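Local coordinates for protein SeqA (PDB 3SK7) that binds pairs of hemimethylated GATC sequences in the replication origin and so holds back re-initiation, keeping replication to once per cell cycle, at residues A23-H35 with K73-N85. Sequence-based numbering, arbitrary orientation. Where two conformers were deposited one is given.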
loop_
_atom_site.group_PDB
_atom_site.type_symbol
_atom_site.label_atom_id
_atom_site.label_comp_id
_atom_site.label_asym_id
_atom_site.label_seq_id
_atom_site.Cartn_x
_atom_site.Cartn_y
_atom_site.Cartn_z
ATOM N N ALA A 23 -1.330 5.146 -11.484
ATOM C CA ALA A 23 -1.617 4.107 -10.493
ATOM C C ALA A 23 -0.507 3.916 -9.476
ATOM O O ALA A 23 -0.767 3.735 -8.291
ATOM C CB ALA A 23 -1.898 2.791 -11.172
ATOM N N ILE A 24 0.731 3.979 -9.932
ATOM C CA ILE A 24 1.853 3.709 -9.038
ATOM C C ILE A 24 1.875 4.704 -7.860
ATOM O O ILE A 24 2.144 4.334 -6.719
ATOM C CB ILE A 24 3.194 3.725 -9.765
ATOM C CG1 ILE A 24 4.338 3.457 -8.799
ATOM C CG2 ILE A 24 3.425 5.047 -10.488
ATOM C CD1 ILE A 24 4.285 2.141 -8.167
ATOM N N ASP A 25 1.555 5.963 -8.140
ATOM C CA ASP A 25 1.635 6.988 -7.125
ATOM C C ASP A 25 0.450 6.907 -6.177
ATOM O O ASP A 25 0.590 7.142 -4.985
ATOM C CB ASP A 25 1.721 8.364 -7.754
ATOM C CG ASP A 25 2.989 8.531 -8.583
ATOM O OD1 ASP A 25 4.113 8.198 -8.099
ATOM O OD2 ASP A 25 2.840 8.966 -9.720
ATOM N N ARG A 26 -0.712 6.510 -6.703
ATOM C CA ARG A 26 -1.852 6.329 -5.867
ATOM C C ARG A 26 -1.601 5.130 -4.940
ATOM O O ARG A 26 -1.867 5.194 -3.736
ATOM C CB ARG A 26 -3.077 6.070 -6.708
ATOM C CG ARG A 26 -3.480 7.275 -7.530
ATOM C CD ARG A 26 -4.907 7.192 -8.033
ATOM N NE ARG A 26 -5.050 6.212 -9.092
ATOM C CZ ARG A 26 -4.932 6.495 -10.387
ATOM N NH1 ARG A 26 -4.642 7.719 -10.770
ATOM N NH2 ARG A 26 -5.085 5.557 -11.309
ATOM N N PHE A 27 -1.079 4.047 -5.518
ATOM C CA PHE A 27 -0.677 2.841 -4.777
ATOM C C PHE A 27 0.264 3.222 -3.638
ATOM O O PHE A 27 0.064 2.851 -2.480
ATOM C CB PHE A 27 -0.030 1.876 -5.761
ATOM C CG PHE A 27 0.562 0.627 -5.162
ATOM C CD1 PHE A 27 -0.240 -0.348 -4.612
ATOM C CD2 PHE A 27 1.915 0.404 -5.222
ATOM C CE1 PHE A 27 0.300 -1.531 -4.142
ATOM C CE2 PHE A 27 2.448 -0.774 -4.748
ATOM C CZ PHE A 27 1.639 -1.731 -4.201
ATOM N N MET A 28 1.317 3.953 -3.976
ATOM C CA MET A 28 2.282 4.369 -2.976
ATOM C C MET A 28 1.706 5.254 -1.861
ATOM O O MET A 28 2.031 5.060 -0.677
ATOM C CB MET A 28 3.476 5.059 -3.634
ATOM C CG MET A 28 4.386 4.132 -4.430
ATOM S SD MET A 28 5.030 2.807 -3.413
ATOM C CE MET A 28 6.513 2.350 -4.235
ATOM N N LEU A 29 0.858 6.222 -2.243
ATOM C CA LEU A 29 0.282 7.100 -1.244
ATOM C C LEU A 29 -0.693 6.340 -0.338
ATOM O O LEU A 29 -0.765 6.591 0.854
ATOM C CB LEU A 29 -0.393 8.299 -1.904
ATOM C CG LEU A 29 -1.003 9.344 -0.979
ATOM C CD1 LEU A 29 -0.005 9.811 0.064
ATOM C CD2 LEU A 29 -1.515 10.520 -1.787
ATOM N N ILE A 30 -1.425 5.402 -0.902
ATOM C CA ILE A 30 -2.281 4.538 -0.090
ATOM C C ILE A 30 -1.459 3.761 0.954
ATOM O O ILE A 30 -1.805 3.745 2.156
ATOM C CB ILE A 30 -3.056 3.562 -0.977
ATOM C CG1 ILE A 30 -4.220 4.270 -1.666
ATOM C CG2 ILE A 30 -3.611 2.380 -0.170
ATOM C CD1 ILE A 30 -4.769 3.539 -2.883
ATOM N N LEU A 31 -0.364 3.139 0.510
ATOM C CA LEU A 31 0.503 2.422 1.442
ATOM C C LEU A 31 1.117 3.351 2.499
ATOM O O LEU A 31 1.135 3.023 3.689
ATOM C CB LEU A 31 1.586 1.669 0.704
ATOM C CG LEU A 31 1.107 0.520 -0.188
ATOM C CD1 LEU A 31 2.225 0.086 -1.113
ATOM C CD2 LEU A 31 0.621 -0.646 0.628
ATOM N N SER A 32 1.603 4.509 2.072
ATOM C CA SER A 32 2.174 5.456 3.026
ATOM C C SER A 32 1.142 5.839 4.067
ATOM O O SER A 32 1.466 6.007 5.255
ATOM C CB SER A 32 2.654 6.729 2.324
ATOM O OG SER A 32 3.765 6.498 1.469
ATOM N N THR A 33 -0.088 6.027 3.611
ATOM C CA THR A 33 -1.158 6.474 4.495
ATOM C C THR A 33 -1.544 5.387 5.497
ATOM O O THR A 33 -1.777 5.665 6.673
ATOM C CB THR A 33 -2.377 6.921 3.703
ATOM O OG1 THR A 33 -2.034 8.029 2.865
ATOM C CG2 THR A 33 -3.502 7.356 4.636
ATOM N N LEU A 34 -1.609 4.146 5.027
ATOM C CA LEU A 34 -1.916 3.026 5.914
ATOM C C LEU A 34 -0.883 2.937 7.013
ATOM O O LEU A 34 -1.217 2.695 8.188
ATOM C CB LEU A 34 -1.983 1.714 5.129
ATOM C CG LEU A 34 -3.217 1.564 4.240
ATOM C CD1 LEU A 34 -3.014 0.424 3.284
ATOM C CD2 LEU A 34 -4.462 1.325 5.041
ATOM N N HIS A 35 0.382 3.118 6.646
ATOM C CA HIS A 35 1.439 3.103 7.646
ATOM C C HIS A 35 1.317 4.252 8.646
ATOM O O HIS A 35 1.530 4.072 9.845
ATOM C CB HIS A 35 2.799 3.140 6.963
ATOM C CG HIS A 35 3.964 3.218 7.905
ATOM N ND1 HIS A 35 4.510 4.406 8.301
ATOM C CD2 HIS A 35 4.669 2.235 8.511
ATOM C CE1 HIS A 35 5.533 4.162 9.126
ATOM N NE2 HIS A 35 5.644 2.858 9.261
ATOM N N LYS A 73 10.645 -0.413 -4.823
ATOM C CA LYS A 73 10.600 1.022 -4.575
ATOM C C LYS A 73 10.309 1.313 -3.102
ATOM O O LYS A 73 9.526 0.604 -2.462
ATOM C CB LYS A 73 9.512 1.646 -5.450
ATOM C CG LYS A 73 9.511 3.158 -5.515
ATOM C CD LYS A 73 8.430 3.641 -6.483
ATOM C CE LYS A 73 8.628 5.087 -6.885
ATOM N NZ LYS A 73 7.627 5.478 -7.913
ATOM N N ALA A 74 10.896 2.379 -2.572
ATOM C CA ALA A 74 10.657 2.778 -1.208
ATOM C C ALA A 74 9.281 3.373 -1.063
ATOM O O ALA A 74 8.846 4.168 -1.913
ATOM C CB ALA A 74 11.711 3.771 -0.765
ATOM N N ILE A 75 8.589 2.956 -0.008
ATOM C CA ILE A 75 7.304 3.549 0.326
ATOM C C ILE A 75 7.539 4.831 1.119
ATOM O O ILE A 75 8.073 4.812 2.207
ATOM C CB ILE A 75 6.431 2.590 1.133
ATOM C CG1 ILE A 75 6.218 1.307 0.350
ATOM C CG2 ILE A 75 5.081 3.209 1.427
ATOM C CD1 ILE A 75 5.553 0.186 1.166
ATOM N N PRO A 76 7.183 5.971 0.533
ATOM C CA PRO A 76 7.537 7.245 1.156
ATOM C C PRO A 76 7.078 7.397 2.608
ATOM O O PRO A 76 5.975 6.953 2.967
ATOM C CB PRO A 76 6.819 8.275 0.267
ATOM C CG PRO A 76 6.720 7.631 -1.045
ATOM C CD PRO A 76 6.489 6.152 -0.745
ATOM N N ASN A 77 7.946 7.985 3.430
ATOM C CA ASN A 77 7.659 8.246 4.827
ATOM C C ASN A 77 7.481 6.961 5.625
ATOM O O ASN A 77 6.834 6.935 6.653
ATOM C CB ASN A 77 6.433 9.147 4.952
ATOM C CG ASN A 77 6.641 10.489 4.291
ATOM O OD1 ASN A 77 5.808 10.956 3.516
ATOM N ND2 ASN A 77 7.770 11.109 4.585
ATOM N N THR A 78 8.083 5.895 5.131
ATOM C CA THR A 78 8.109 4.621 5.856
ATOM C C THR A 78 9.488 4.003 5.705
ATOM O O THR A 78 10.264 4.414 4.854
ATOM C CB THR A 78 7.059 3.557 5.342
ATOM O OG1 THR A 78 7.596 2.856 4.245
ATOM C CG2 THR A 78 5.765 4.178 4.941
ATOM N N PRO A 79 9.769 2.974 6.506
ATOM C CA PRO A 79 11.022 2.226 6.388
ATOM C C PRO A 79 10.924 1.048 5.423
ATOM O O PRO A 79 11.852 0.252 5.308
ATOM C CB PRO A 79 11.247 1.714 7.807
ATOM C CG PRO A 79 9.902 1.563 8.361
ATOM C CD PRO A 79 9.074 2.666 7.764
ATOM N N PHE A 80 9.799 0.924 4.742
ATOM C CA PHE A 80 9.510 -0.240 3.915
ATOM C C PHE A 80 9.685 -0.018 2.420
ATOM O O PHE A 80 9.693 1.130 1.945
ATOM C CB PHE A 80 8.092 -0.758 4.230
ATOM C CG PHE A 80 7.911 -1.155 5.666
ATOM C CD1 PHE A 80 8.549 -2.275 6.189
ATOM C CD2 PHE A 80 7.165 -0.386 6.534
ATOM C CE1 PHE A 80 8.398 -2.632 7.508
ATOM C CE2 PHE A 80 7.032 -0.759 7.870
ATOM C CZ PHE A 80 7.666 -1.879 8.336
ATOM N N TRP A 81 9.802 -1.131 1.699
ATOM C CA TRP A 81 9.957 -1.221 0.262
ATOM C C TRP A 81 8.918 -2.194 -0.258
ATOM O O TRP A 81 8.487 -3.106 0.469
ATOM C CB TRP A 81 11.345 -1.766 -0.098
ATOM C CG TRP A 81 12.465 -0.798 0.206
ATOM C CD1 TRP A 81 12.916 -0.410 1.437
ATOM C CD2 TRP A 81 13.242 -0.086 -0.749
ATOM N NE1 TRP A 81 13.934 0.513 1.299
ATOM C CE2 TRP A 81 14.141 0.735 -0.035
ATOM C CE3 TRP A 81 13.264 -0.050 -2.139
ATOM C CZ2 TRP A 81 15.054 1.571 -0.673
ATOM C CZ3 TRP A 81 14.177 0.765 -2.763
ATOM C CH2 TRP A 81 15.055 1.570 -2.033
ATOM N N VAL A 82 8.506 -1.989 -1.512
ATOM C CA VAL A 82 7.523 -2.861 -2.148
ATOM C C VAL A 82 7.916 -3.157 -3.582
ATOM O O VAL A 82 8.539 -2.329 -4.235
ATOM C CB VAL A 82 6.115 -2.233 -2.067
ATOM C CG1 VAL A 82 6.016 -0.934 -2.863
ATOM C CG2 VAL A 82 5.050 -3.184 -2.529
ATOM N N ILE A 83 7.596 -4.351 -4.061
ATOM C CA ILE A 83 7.832 -4.683 -5.451
ATOM C C ILE A 83 6.808 -3.978 -6.360
ATOM O O ILE A 83 5.629 -3.836 -6.014
ATOM C CB ILE A 83 7.870 -6.194 -5.701
ATOM C CG1 ILE A 83 6.492 -6.821 -5.555
ATOM C CG2 ILE A 83 8.870 -6.864 -4.754
ATOM C CD1 ILE A 83 6.470 -8.279 -5.953
ATOM N N THR A 84 7.276 -3.495 -7.509
ATOM C CA THR A 84 6.429 -2.747 -8.417
ATOM C C THR A 84 6.413 -3.293 -9.823
ATOM O O THR A 84 5.850 -2.648 -10.702
ATOM C CB THR A 84 6.765 -1.258 -8.466
ATOM O OG1 THR A 84 8.012 -1.051 -9.139
ATOM C CG2 THR A 84 6.843 -0.661 -7.095
ATOM N N ASN A 85 6.960 -4.490 -10.020
ATOM C CA ASN A 85 6.900 -5.151 -11.330
ATOM C C ASN A 85 5.541 -5.796 -11.524
ATOM O O ASN A 85 5.425 -7.015 -11.684
ATOM C CB ASN A 85 7.979 -6.240 -11.455
ATOM C CG ASN A 85 7.716 -7.435 -10.524
ATOM O OD1 ASN A 85 7.072 -7.298 -9.486
ATOM N ND2 ASN A 85 8.209 -8.606 -10.904
HETATM O O HOH W 1 3.863 6.916 7.019
#
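The hairpin 73-85, two short antiparallel strands of the SeqA DNA-binding domain's small sheet joined by a loop with a type II turn from Ile75 to Thr78, lies along one side of helix 23-35. Met28 fills the middle of the contact. Its chain bends at chi2 (-58°), which brings SD and CE down to the sheet; there CE meets Val82 CG1 end to end at 3.6 Å and also lies against the aliphatic part of Lys73. Val82 turns its methyls to the Phe27 ring as well, CG1 lying 4.0 Å from CE2, and helix 88-101 covers both residues through Val95 and Met94. One turn further on, Leu31 CB packs on Ile75 CG2.

Polar bonds join the packing at the loop. In one of its two conformers, Ser32 OG donates to Pro76 O at 2.7 Å, the donor only 19° from the carbonyl plane. Beyond it, Thr78 CG2 sits over a face of the His35 ring, 3.9 Å from its centroid, a CH-pi contact, while His35 CD2 meets the edge of the Phe80 ring. A water in the plane of the His35 ring joins ND1 (2.9 Å) to Ser32 O and Asn77 O. Thr78 OG1, meanwhile, accepts from Phe80 N, making an ST turn, and donates to Ile75 O, so the hydroxyl is used within the loop.

At the other end Lys73 NZ stays 4.4 Å from Asp25 OD1, too far for a salt bridge, so any attraction there is probably modest. Apolar packing thus seats the strands on the helix, while the serine bond, in that conformer, and the water bridge tie the loop to its later turns, together with the packing on the His35 ring.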